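Luciferase-like enzymeAMP-CoA-ligase (Zophobas atratus, PDB 4W8O) is a luciferase-like AMP-binding enzyme of the ANL superfamily that probably activates a carboxylic acid with ATP and joins it to coenzyme A. Local coordinates at residues D215-L220 with K263-F268; V269-T274 with T299-D304; L294-T299 with A316-G321; S331-E336 with V346-K351. One frame throughout, in Å; residues are numbered along the deposited sequence.

Interaction 1. Residues D215-L220 with K263-F268; sequences DCRSIL and KLTSLF
Ile219 pairs with Ser266 and Leu220 with Leu267 in parallel register, the axes of the short strands 218-220 and 266-268 lying 4.4 Å apart and 28° from parallel. Leu220 N donates to Ser266 O at 3.1 Å, and Phe268 N returns the bond to Leu220 O at 2.9 Å. Ahead of these, Ser218 O accepts from two successive amides, Thr265 N and Ser266 N, so one carbonyl holds the turn into the second strand.

Threonine and serine hydroxyls close the end of the pair. Thr265 OG1, placed by chi1 62° between its own backbone N and carbonyl carbon, receives Ser218 N at 3.0 Å and itself donates to Ser266 OG; that hydroxyl in turn donates to Asp215 O, a bond modelled so short that its exact length is doubtful. The Asp215 side chain crosses that of Thr265 at about a right angle, OD1 3.4 Å from OG1. OD1 takes Arg217 N in an Asx turn and Arg217 NE in a side-on salt bridge completed by NH2 on OD2 at 2.7 Å. Without the carboxylate, as with an alanine here, the Arg217 guanidinium would probably lose its mate and the turn its side-chain acceptor. On the sheet face of Leu220 and Leu267 the side chains are apolar, Leu220 CB meeting Leu264 CD1 at 3.5 Å.

Strand 243-246 flanks 218-221 on the side away from 266-268, and strand 293-297 follows 266-268, while Ile219 packs on helix 228-239 and Leu264 on helix 252-262.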
loop_
_atom_site.group_PDB
_atom_site.type_symbol
_atom_site.label_atom_id
_atom_site.label_comp_id
_atom_site.label_asym_id
_atom_site.label_seq_id
_atom_site.Cartn_x
_atom_site.Cartn_y
_atom_site.Cartn_z
ATOM N N ASP A 215 13.020 -3.450 8.366
ATOM C CA ASP A 215 13.912 -2.483 7.725
ATOM C C ASP A 215 13.343 -2.027 6.377
ATOM O O ASP A 215 13.034 -2.866 5.527
ATOM C CB ASP A 215 15.280 -3.154 7.529
ATOM C CG ASP A 215 16.386 -2.177 7.172
ATOM O OD1 ASP A 215 16.104 -1.078 6.652
ATOM O OD2 ASP A 215 17.561 -2.523 7.400
ATOM N N CYS A 216 13.213 -0.708 6.194
ATOM C CA CYS A 216 12.698 -0.104 4.954
ATOM C C CYS A 216 13.619 0.988 4.394
ATOM O O CYS A 216 13.193 1.760 3.532
ATOM C CB CYS A 216 11.331 0.551 5.202
ATOM S SG CYS A 216 9.937 -0.571 5.388
ATOM N N ARG A 217 14.859 1.072 4.876
ATOM C CA ARG A 217 15.729 2.205 4.534
ATOM C C ARG A 217 15.899 2.371 3.020
ATOM O O ARG A 217 15.907 3.484 2.498
ATOM C CB ARG A 217 17.092 2.058 5.203
ATOM C CG ARG A 217 17.056 2.224 6.717
ATOM C CD ARG A 217 18.384 1.839 7.345
ATOM N NE ARG A 217 18.691 0.429 7.112
ATOM C CZ ARG A 217 19.883 -0.133 7.276
ATOM N NH1 ARG A 217 20.920 0.585 7.695
ATOM N NH2 ARG A 217 20.036 -1.427 7.027
ATOM N N SER A 218 16.026 1.253 2.324
ATOM C CA SER A 218 16.005 1.252 0.874
ATOM C C SER A 218 15.193 0.039 0.386
ATOM O O SER A 218 15.694 -1.093 0.346
ATOM C CB SER A 218 17.435 1.238 0.338
ATOM O OG SER A 218 17.429 1.554 -1.038
ATOM N N ILE A 219 13.931 0.290 0.033
ATOM C CA ILE A 219 12.983 -0.785 -0.265
ATOM C C ILE A 219 12.560 -0.792 -1.736
ATOM O O ILE A 219 12.151 0.229 -2.279
ATOM C CB ILE A 219 11.740 -0.746 0.662
ATOM C CG1 ILE A 219 10.790 -1.909 0.329
ATOM C CG2 ILE A 219 11.005 0.588 0.569
ATOM C CD1 ILE A 219 9.707 -2.148 1.362
ATOM N N LEU A 220 12.683 -1.960 -2.366
ATOM C CA LEU A 220 12.271 -2.172 -3.754
ATOM C C LEU A 220 10.890 -2.817 -3.783
ATOM O O LEU A 220 10.587 -3.688 -2.965
ATOM C CB LEU A 220 13.278 -3.073 -4.485
ATOM C CG LEU A 220 12.965 -3.545 -5.914
ATOM C CD1 LEU A 220 12.766 -2.377 -6.869
ATOM C CD2 LEU A 220 14.080 -4.445 -6.431
ATOM N N LYS A 263 22.239 -0.830 -3.216
ATOM C CA LYS A 263 22.465 -1.277 -1.843
ATOM C C LYS A 263 21.147 -1.376 -1.091
ATOM O O LYS A 263 20.991 -0.822 -0.007
ATOM C CB LYS A 263 23.436 -0.342 -1.117
ATOM C CG LYS A 263 24.739 -0.119 -1.865
ATOM C CD LYS A 263 25.704 0.717 -1.043
ATOM C CE LYS A 263 26.806 1.305 -1.908
ATOM N NZ LYS A 263 27.658 0.252 -2.525
ATOM N N LEU A 264 20.202 -2.096 -1.682
ATOM C CA LEU A 264 18.875 -2.242 -1.106
ATOM C C LEU A 264 18.946 -3.012 0.201
ATOM O O LEU A 264 19.732 -3.946 0.342
ATOM C CB LEU A 264 17.934 -2.981 -2.067
ATOM C CG LEU A 264 17.695 -2.368 -3.447
ATOM C CD1 LEU A 264 16.810 -3.297 -4.270
ATOM C CD2 LEU A 264 17.085 -0.974 -3.322
ATOM N N THR A 265 18.113 -2.606 1.148
ATOM C CA THR A 265 17.969 -3.277 2.422
ATOM C C THR A 265 16.741 -4.167 2.435
ATOM O O THR A 265 16.648 -5.064 3.273
ATOM C CB THR A 265 17.795 -2.261 3.564
ATOM O OG1 THR A 265 16.592 -1.499 3.359
ATOM C CG2 THR A 265 18.985 -1.330 3.636
ATOM N N SER A 266 15.789 -3.910 1.530
ATOM C CA SER A 266 14.521 -4.626 1.548
ATOM C C SER A 266 13.892 -4.765 0.174
ATOM O O SER A 266 14.238 -4.058 -0.772
ATOM C CB SER A 266 13.511 -3.923 2.460
ATOM O OG SER A 266 14.129 -2.954 3.283
ATOM N N LEU A 267 12.923 -5.664 0.099
ATOM C CA LEU A 267 12.159 -5.876 -1.104
ATOM C C LEU A 267 10.816 -6.475 -0.718
ATOM O O LEU A 267 10.763 -7.387 0.113
ATOM C CB LEU A 267 12.942 -6.813 -2.031
ATOM C CG LEU A 267 12.203 -7.767 -2.958
ATOM C CD1 LEU A 267 11.511 -6.983 -4.060
ATOM C CD2 LEU A 267 13.199 -8.759 -3.540
ATOM N N PHE A 268 9.726 -5.949 -1.284
ATOM C CA PHE A 268 8.444 -6.635 -1.196
ATOM C C PHE A 268 8.096 -7.239 -2.549
ATOM O O PHE A 268 8.220 -6.581 -3.577
ATOM C CB PHE A 268 7.299 -5.732 -0.750
ATOM C CG PHE A 268 5.953 -6.373 -0.947
ATOM C CD1 PHE A 268 5.493 -7.332 -0.059
ATOM C CD2 PHE A 268 5.188 -6.083 -2.065
ATOM C CE1 PHE A 268 4.275 -7.959 -0.262
ATOM C CE2 PHE A 268 3.970 -6.705 -2.274
ATOM C CZ PHE A 268 3.513 -7.646 -1.374
#

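Interaction 2. Residues V269-T274 with T299-D304; sequences VAPIYT and TPMSTD
Pro271 meets Thr299 through the CG corner of its ring, which lies 3.2 Å from Thr299 O and 3.4 Å from Thr299 OG1. CD is almost as near to the same hydroxyl oxygen, so the pyrrolidine edge rests against both oxygens of one residue. From another direction the Met301 methyl reaches the ring, its CE 3.9 Å from Pro271 CB. The same methyl meets Thr274 end to end, with CE 3.8 Å from Thr274 OG1.

The Met301 chain is extended through chi1 and chi2 and then bends at the sulfur (chi3 -74°), which turns CE back to Pro271 and Thr274. Direct hydrogen bonds between the two segments are absent; a water takes their place, accepting from Ile272 N at 3.0 Å and lying 2.6 Å from Thr299 OG1. Within 269-274, Pro271 O accepts from both Thr274 N and Thr274 OG1. The hydroxyl bond lies in the carbonyl plane and is consistent with a held chi1, though its modelled length of 2.5 Å is doubtful.

Further out, Thr274 OG1 also bonds Gln305 NE2 of helix 303-312, and Ser302 OG caps that helix through Gln305 N. Pro271 and Met301 both lie on Thr296 and Phe320 of the neighbouring strands.

The contact thus joins the turn after strand 266-268 to the loop leading into helix 303-312. Between the two segments themselves, van der Waals touches and one shared water carry it, which implies an association resting on fit; the Gln305 bond adds a direct polar tie from the helix just beyond.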
loop_
_atom_site.group_PDB
_atom_site.type_symbol
_atom_site.label_atom_id
_atom_site.label_comp_id
_atom_site.label_asym_id
_atom_site.label_seq_id
_atom_site.Cartn_x
_atom_site.Cartn_y
_atom_site.Cartn_z
ATOM N N VAL A 269 7.644 -8.488 -2.526
ATOM C CA VAL A 269 7.161 -9.182 -3.721
ATOM C C VAL A 269 6.385 -10.440 -3.307
ATOM O O VAL A 269 6.700 -11.078 -2.298
ATOM C CB VAL A 269 8.320 -9.537 -4.687
ATOM C CG1 VAL A 269 9.212 -10.625 -4.114
ATOM C CG2 VAL A 269 7.790 -9.947 -6.053
ATOM N N ALA A 270 5.371 -10.792 -4.085
ATOM C CA ALA A 270 4.556 -11.961 -3.785
ATOM C C ALA A 270 5.404 -13.238 -3.880
ATOM O O ALA A 270 6.414 -13.266 -4.605
ATOM C CB ALA A 270 3.350 -12.020 -4.713
ATOM N N PRO A 271 5.023 -14.289 -3.130
ATOM C CA PRO A 271 5.842 -15.503 -3.074
ATOM C C PRO A 271 6.228 -16.079 -4.430
ATOM O O PRO A 271 7.370 -16.490 -4.618
ATOM C CB PRO A 271 4.942 -16.498 -2.331
ATOM C CG PRO A 271 4.086 -15.646 -1.468
ATOM C CD PRO A 271 3.837 -14.396 -2.260
ATOM N N ILE A 272 5.282 -16.107 -5.364
ATOM C CA ILE A 272 5.498 -16.804 -6.630
ATOM C C ILE A 272 6.658 -16.232 -7.458
ATOM O O ILE A 272 7.365 -16.986 -8.118
ATOM C CB ILE A 272 4.208 -16.878 -7.468
ATOM C CG1 ILE A 272 4.388 -17.903 -8.595
ATOM C CG2 ILE A 272 3.815 -15.498 -7.992
ATOM C CD1 ILE A 272 3.095 -18.308 -9.260
ATOM N N TYR A 273 6.879 -14.920 -7.387
ATOM C CA TYR A 273 8.013 -14.295 -8.073
ATOM C C TYR A 273 9.373 -14.582 -7.414
ATOM O O TYR A 273 10.409 -14.407 -8.060
ATOM C CB TYR A 273 7.815 -12.779 -8.197
ATOM C CG TYR A 273 6.628 -12.388 -9.052
ATOM C CD1 TYR A 273 6.693 -12.443 -10.438
ATOM C CD2 TYR A 273 5.437 -11.956 -8.465
ATOM C CE1 TYR A 273 5.609 -12.085 -11.221
ATOM C CE2 TYR A 273 4.347 -11.598 -9.237
ATOM C CZ TYR A 273 4.442 -11.666 -10.612
ATOM O OH TYR A 273 3.361 -11.312 -11.367
ATOM N N THR A 274 9.388 -15.027 -6.158
ATOM C CA THR A 274 10.666 -15.336 -5.490
ATOM C C THR A 274 11.393 -16.511 -6.125
ATOM O O THR A 274 12.600 -16.636 -5.977
ATOM C CB THR A 274 10.519 -15.652 -3.990
ATOM O OG1 THR A 274 9.717 -16.823 -3.813
ATOM C CG2 THR A 274 9.917 -14.481 -3.247
ATOM N N THR A 299 -0.078 -15.169 -0.854
ATOM C CA THR A 299 -0.340 -16.564 -1.181
ATOM C C THR A 299 0.644 -17.354 -0.318
ATOM O O THR A 299 1.564 -16.763 0.239
ATOM C CB THR A 299 -0.139 -16.841 -2.691
ATOM O OG1 THR A 299 1.177 -16.435 -3.087
ATOM C CG2 THR A 299 -1.169 -16.085 -3.519
ATOM N N PRO A 300 0.454 -18.677 -0.183
ATOM C CA PRO A 300 1.323 -19.438 0.724
ATOM C C PRO A 300 2.735 -19.675 0.181
ATOM O O PRO A 300 2.922 -19.781 -1.032
ATOM C CB PRO A 300 0.584 -20.769 0.877
ATOM C CG PRO A 300 -0.195 -20.911 -0.384
ATOM C CD PRO A 300 -0.600 -19.520 -0.777
ATOM N N MET A 301 3.717 -19.748 1.081
ATOM C CA MET A 301 5.092 -20.070 0.708
ATOM C C MET A 301 5.540 -21.398 1.310
ATOM O O MET A 301 5.421 -21.609 2.511
ATOM C CB MET A 301 6.060 -18.984 1.166
ATOM C CG MET A 301 7.503 -19.313 0.806
ATOM S SD MET A 301 8.656 -17.972 1.090
ATOM C CE MET A 301 8.229 -16.889 -0.273
ATOM N N SER A 302 6.088 -22.265 0.465
ATOM C CA SER A 302 6.600 -23.561 0.902
ATOM C C SER A 302 7.850 -23.389 1.756
ATOM O O SER A 302 8.634 -22.463 1.550
ATOM C CB SER A 302 6.944 -24.440 -0.303
ATOM O OG SER A 302 8.242 -24.142 -0.795
ATOM N N THR A 303 8.036 -24.312 2.689
ATOM C CA THR A 303 9.188 -24.303 3.587
ATOM C C THR A 303 10.527 -24.430 2.858
ATOM O O THR A 303 11.515 -23.809 3.256
ATOM C CB THR A 303 9.095 -25.455 4.596
ATOM O OG1 THR A 303 7.821 -25.411 5.251
ATOM C CG2 THR A 303 10.185 -25.337 5.628
ATOM N N ASP A 304 10.569 -25.243 1.808
ATOM C CA ASP A 304 11.794 -25.364 1.009
ATOM C C ASP A 304 12.147 -24.059 0.314
ATOM O O ASP A 304 13.312 -23.680 0.270
ATOM C CB ASP A 304 11.710 -26.513 -0.006
ATOM C CG ASP A 304 12.195 -27.825 0.572
ATOM O OD1 ASP A 304 12.142 -27.977 1.812
ATOM O OD2 ASP A 304 12.631 -28.706 -0.197
HETATM O O HOH W 1 2.400 -15.414 -5.139
#

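Interaction 3. Residues L294-T299 with A316-G321; sequences LLTGGT and AQVLFG
The strands of a beta-alpha-beta unit meet here: 293-297 and 317-324 lie side by side and parallel, with helix 303-312 making the crossover. The axes of the short strands 294-297 and 317-321 approach to 4.5 Å and are inclined at 26° to each other. Leu294, Leu295 and Thr296 pair in turn with Val318, Leu319 and Phe320. Four backbone bonds form the ladder, from Leu294 N to Gln317 O (3.0 Å) at one end to Gly321 N donating to Thr296 O (2.8 Å) at the other.

Leu295 and Leu319 run alongside each other on one face, CD2 of the former 4.1 Å from CB of the latter. On the reverse face Thr296 CG2 meets Phe320 CD2 obliquely at 3.8 Å, while Thr296 OG1 turns to Val269 O, just past the neighbouring strand 266-268. With CG anti to the backbone N (chi1 -174°), the Phe320 ring extends toward the glycine turn. Gly297 CA sits over one ring face, 3.9 Å from the centroid and 17° off the normal, a CH-pi contact; Thr299 O lies at the ring edge, 3.1 Å from CZ.

At Gly297 a beta carbon would collide with Gly321 O and with the carbonyl before it, so the backbone here demands glycine. Past the ladder, a water accepts from Gly298 N and donates to Gly321 O.

Thr296 and Gly321 line the pocket holding a polyethylene glycol molecule, probably from the crystallisation liquor. Since Gly321 has no side chain, its backbone itself borders that pocket, about 4 Å from the bound molecule.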
loop_
_atom_site.group_PDB
_atom_site.type_symbol
_atom_site.label_atom_id
_atom_site.label_comp_id
_atom_site.label_asym_id
_atom_site.label_seq_id
_atom_site.Cartn_x
_atom_site.Cartn_y
_atom_site.Cartn_z
ATOM N N LEU A 294 13.379 -9.587 3.199
ATOM C CA LEU A 294 12.499 -9.939 2.094
ATOM C C LEU A 294 11.069 -10.037 2.624
ATOM O O LEU A 294 10.743 -10.948 3.387
ATOM C CB LEU A 294 12.926 -11.261 1.442
ATOM C CG LEU A 294 12.406 -11.505 0.019
ATOM C CD1 LEU A 294 13.174 -12.646 -0.647
ATOM C CD2 LEU A 294 10.912 -11.794 0.003
ATOM N N LEU A 295 10.232 -9.090 2.206
ATOM C CA LEU A 295 8.848 -8.993 2.661
ATOM C C LEU A 295 7.942 -9.690 1.665
ATOM O O LEU A 295 8.049 -9.489 0.454
ATOM C CB LEU A 295 8.442 -7.522 2.808
ATOM C CG LEU A 295 9.190 -6.735 3.894
ATOM C CD1 LEU A 295 9.197 -5.241 3.608
ATOM C CD2 LEU A 295 8.599 -7.015 5.271
ATOM N N THR A 296 7.041 -10.519 2.159
ATOM C CA THR A 296 6.200 -11.271 1.261
ATOM C C THR A 296 4.923 -11.683 1.958
ATOM O O THR A 296 4.766 -11.486 3.159
ATOM C CB THR A 296 6.969 -12.489 0.684
ATOM O OG1 THR A 296 6.275 -13.008 -0.455
ATOM C CG2 THR A 296 7.152 -13.596 1.742
ATOM N N GLY A 297 4.001 -12.225 1.179
ATOM C CA GLY A 297 2.733 -12.733 1.690
ATOM C C GLY A 297 1.702 -12.624 0.595
ATOM O O GLY A 297 2.006 -12.115 -0.489
ATOM N N GLY A 298 0.489 -13.092 0.875
ATOM C CA GLY A 298 -0.628 -12.963 -0.061
ATOM C C GLY A 298 -1.044 -14.283 -0.663
ATOM O O GLY A 298 -2.215 -14.483 -0.984
ATOM N N THR A 299 -0.078 -15.169 -0.854
ATOM C CA THR A 299 -0.340 -16.564 -1.181
ATOM C C THR A 299 0.644 -17.354 -0.318
ATOM O O THR A 299 1.564 -16.763 0.239
ATOM C CB THR A 299 -0.139 -16.841 -2.691
ATOM O OG1 THR A 299 1.177 -16.435 -3.087
ATOM C CG2 THR A 299 -1.169 -16.085 -3.519
ATOM N N ALA A 316 19.953 -11.537 5.563
ATOM C CA ALA A 316 18.569 -11.068 5.640
ATOM C C ALA A 316 17.672 -12.010 6.430
ATOM O O ALA A 316 18.020 -13.158 6.676
ATOM C CB ALA A 316 18.008 -10.887 4.240
ATOM N N GLN A 317 16.515 -11.499 6.832
ATOM C CA GLN A 317 15.408 -12.331 7.286
ATOM C C GLN A 317 14.316 -12.315 6.214
ATOM O O GLN A 317 14.159 -11.321 5.502
ATOM C CB GLN A 317 14.847 -11.800 8.606
ATOM C CG GLN A 317 15.735 -12.050 9.814
ATOM C CD GLN A 317 15.292 -11.258 11.036
ATOM O OE1 GLN A 317 15.031 -10.060 10.945
ATOM N NE2 GLN A 317 15.206 -11.925 12.186
ATOM N N VAL A 318 13.579 -13.417 6.093
ATOM C CA VAL A 318 12.396 -13.470 5.244
ATOM C C VAL A 318 11.157 -13.307 6.121
ATOM O O VAL A 318 10.932 -14.102 7.033
ATOM C CB VAL A 318 12.290 -14.805 4.470
ATOM C CG1 VAL A 318 10.988 -14.858 3.674
ATOM C CG2 VAL A 318 13.485 -14.997 3.545
ATOM N N LEU A 319 10.352 -12.286 5.838
ATOM C CA LEU A 319 9.178 -11.988 6.656
ATOM C C LEU A 319 7.899 -12.169 5.849
ATOM O O LEU A 319 7.577 -11.348 4.988
ATOM C CB LEU A 319 9.254 -10.563 7.211
ATOM C CG LEU A 319 10.400 -10.243 8.178
ATOM C CD1 LEU A 319 10.280 -8.806 8.674
ATOM C CD2 LEU A 319 10.439 -11.203 9.359
ATOM N N PHE A 320 7.183 -13.254 6.139
ATOM C CA PHE A 320 5.916 -13.557 5.504
ATOM C C PHE A 320 4.809 -12.965 6.357
ATOM O O PHE A 320 4.628 -13.383 7.495
ATOM C CB PHE A 320 5.741 -15.077 5.382
ATOM C CG PHE A 320 4.521 -15.497 4.605
ATOM C CD1 PHE A 320 3.262 -15.495 5.196
ATOM C CD2 PHE A 320 4.630 -15.913 3.290
ATOM C CE1 PHE A 320 2.143 -15.884 4.479
ATOM C CE2 PHE A 320 3.518 -16.311 2.578
ATOM C CZ PHE A 320 2.273 -16.300 3.172
ATOM N N GLY A 321 4.074 -12.001 5.804
ATOM C CA GLY A 321 2.996 -11.321 6.520
ATOM C C GLY A 321 1.607 -11.568 5.956
ATOM O O GLY A 321 1.438 -12.249 4.929
HETATM O O HOH W 2 -0.318 -13.435 3.285
#

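Interaction 4. Residues S331-E336 with V346-K351; sequences SIFHPE and VGSCGK
Lys351 O receives Ile332 N at 2.8 Å and 169°, and Ser331 CA adds a CA-H...O contact to the same oxygen at 3.3 Å. The return bond from Lys351 N to Ile332 O is weak. A second link runs from Ser331 OG to Cys349 O, 3.1 Å long, with the hydroxyl well above the carbonyl plane. Ser331 OG sits between its own backbone N and carbonyl carbon (chi1 61°), which turns it to Cys349 O.

Phe333 covers the turn. Gly350 CA stands over the centre of its ring, 3.6 Å from the centroid and only 2° off the normal, a CH-pi contact. Lys351 CG approaches CE1 obliquely at 3.8 Å, and Ser348 OG lies 3.5 Å from CZ. That hydroxyl accepts from Gly350 N, an ST turn, and also bonds Lys345 O; this shapes the backbone that puts Gly350 CA against the ring face. A beta carbon on Gly350 would strike Ile332 C and Phe333 N. Replacing Phe333 by an alanine would probably open a gap over Gly350 and strip the Lys351 chain of its apolar neighbour.

Cys349 and Gly350 also bond through their backbones to Val417, from the antiparallel sheet. Aromatic cover and a few hydrogen bonds together imply a closely fitted turn joining two sheets.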
loop_
_atom_site.group_PDB
_atom_site.type_symbol
_atom_site.label_atom_id
_atom_site.label_comp_id
_atom_site.label_asym_id
_atom_site.label_seq_id
_atom_site.Cartn_x
_atom_site.Cartn_y
_atom_site.Cartn_z
ATOM N N SER A 331 -0.770 -9.474 10.632
ATOM C CA SER A 331 0.206 -10.291 11.339
ATOM C C SER A 331 1.508 -10.371 10.575
ATOM O O SER A 331 1.521 -10.356 9.343
ATOM C CB SER A 331 -0.352 -11.687 11.629
ATOM O OG SER A 331 -0.676 -12.380 10.439
ATOM N N ILE A 332 2.595 -10.446 11.336
ATOM C CA ILE A 332 3.960 -10.513 10.815
ATOM C C ILE A 332 4.910 -10.733 12.001
ATOM O O ILE A 332 4.597 -10.334 13.118
ATOM C CB ILE A 332 4.347 -9.218 10.063
ATOM C CG1 ILE A 332 5.700 -9.371 9.363
ATOM C CG2 ILE A 332 4.373 -8.030 11.010
ATOM C CD1 ILE A 332 5.930 -8.364 8.253
ATOM N N PHE A 333 6.059 -11.364 11.772
ATOM C CA PHE A 333 7.060 -11.500 12.842
ATOM C C PHE A 333 7.902 -10.230 12.971
ATOM O O PHE A 333 8.351 -9.665 11.970
ATOM C CB PHE A 333 8.001 -12.684 12.591
ATOM C CG PHE A 333 7.405 -14.024 12.925
ATOM C CD1 PHE A 333 6.905 -14.283 14.195
ATOM C CD2 PHE A 333 7.382 -15.043 11.977
ATOM C CE1 PHE A 333 6.371 -15.524 14.510
ATOM C CE2 PHE A 333 6.846 -16.287 12.287
ATOM C CZ PHE A 333 6.339 -16.527 13.557
ATOM N N HIS A 334 8.106 -9.787 14.207
ATOM C CA HIS A 334 9.046 -8.708 14.491
ATOM C C HIS A 334 10.489 -9.206 14.258
ATOM O O HIS A 334 10.860 -10.270 14.759
ATOM C CB HIS A 334 8.877 -8.227 15.931
ATOM C CG HIS A 334 9.571 -6.934 16.216
ATOM N ND1 HIS A 334 10.934 -6.848 16.373
ATOM C CD2 HIS A 334 9.096 -5.674 16.352
ATOM C CE1 HIS A 334 11.273 -5.594 16.610
ATOM N NE2 HIS A 334 10.176 -4.859 16.596
ATOM N N PRO A 335 11.305 -8.444 13.500
ATOM C CA PRO A 335 12.653 -8.908 13.137
ATOM C C PRO A 335 13.534 -9.317 14.318
ATOM O O PRO A 335 14.149 -10.379 14.274
ATOM C CB PRO A 335 13.265 -7.700 12.415
ATOM C CG PRO A 335 12.106 -6.937 11.902
ATOM C CD PRO A 335 11.015 -7.123 12.914
ATOM N N GLU A 336 13.610 -8.469 15.341
ATOM C CA GLU A 336 14.417 -8.751 16.537
ATOM C C GLU A 336 13.686 -9.579 17.609
ATOM O O GLU A 336 14.154 -10.657 17.981
ATOM C CB GLU A 336 14.922 -7.445 17.146
ATOM C CG GLU A 336 16.109 -7.630 18.078
ATOM C CD GLU A 336 16.158 -6.589 19.176
ATOM O OE1 GLU A 336 15.239 -6.575 20.021
ATOM O OE2 GLU A 336 17.122 -5.796 19.202
ATOM N N VAL A 346 7.404 -22.108 10.756
ATOM C CA VAL A 346 6.870 -22.000 9.394
ATOM C C VAL A 346 5.700 -23.005 9.341
ATOM O O VAL A 346 5.730 -23.977 10.087
ATOM C CB VAL A 346 7.956 -22.332 8.339
ATOM C CG1 VAL A 346 7.506 -21.949 6.934
ATOM C CG2 VAL A 346 9.271 -21.631 8.677
ATOM N N GLY A 347 4.654 -22.791 8.535
ATOM C CA GLY A 347 4.423 -21.584 7.750
ATOM C C GLY A 347 3.247 -20.817 8.314
ATOM O O GLY A 347 2.108 -20.989 7.880
ATOM N N SER A 348 3.534 -19.983 9.305
ATOM C CA SER A 348 2.534 -19.106 9.905
ATOM C C SER A 348 2.617 -17.736 9.236
ATOM O O SER A 348 3.552 -17.469 8.493
ATOM C CB SER A 348 2.795 -18.964 11.406
ATOM O OG SER A 348 3.939 -18.162 11.650
ATOM N N CYS A 349 1.638 -16.883 9.523
ATOM C CA CYS A 349 1.616 -15.490 9.063
ATOM C C CYS A 349 2.283 -14.538 10.066
ATOM O O CYS A 349 2.210 -13.316 9.911
ATOM C CB CYS A 349 0.172 -15.041 8.852
ATOM S SG CYS A 349 -0.717 -16.003 7.618
ATOM N N GLY A 350 2.929 -15.097 11.088
ATOM C CA GLY A 350 3.586 -14.308 12.120
ATOM C C GLY A 350 2.659 -14.097 13.296
ATOM O O GLY A 350 1.695 -14.840 13.486
ATOM N N LYS A 351 2.961 -13.069 14.080
ATOM C CA LYS A 351 2.144 -12.681 15.223
ATOM C C LYS A 351 1.453 -11.353 14.942
ATOM O O LYS A 351 1.909 -10.582 14.094
ATOM C CB LYS A 351 3.021 -12.559 16.467
ATOM C CG LYS A 351 3.855 -13.804 16.755
ATOM C CD LYS A 351 4.705 -13.643 18.000
ATOM C CE LYS A 351 3.849 -13.513 19.248
ATOM N NZ LYS A 351 4.663 -13.697 20.480
#

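Interactions 1, 3 and 4 follow one mixed sheet. Interactions 1 and 3 are parallel ladders in adjoining strand pairs, joined by Leu267 O to Leu295 N (2.7 Å); interaction 4 lies at the sheet's edge, where antiparallel pairing is loose. Interaction 2 sits at the ends of these strands and shares Thr299 with interaction 3. Burial and chemistry differ accordingly. Interaction 4 is buried, the ladders are partly buried and rich in amide bonds, and interaction 2, with exposed Thr299, relies on proline, methionine and a water. Interactions 3 and 4 both set a ring face against a glycine, whereas interaction 1 adds a polar cluster at its strand end. Gln317 NE2 to Pro335 O, 2.8 Å, ties interaction 3 to interaction 4.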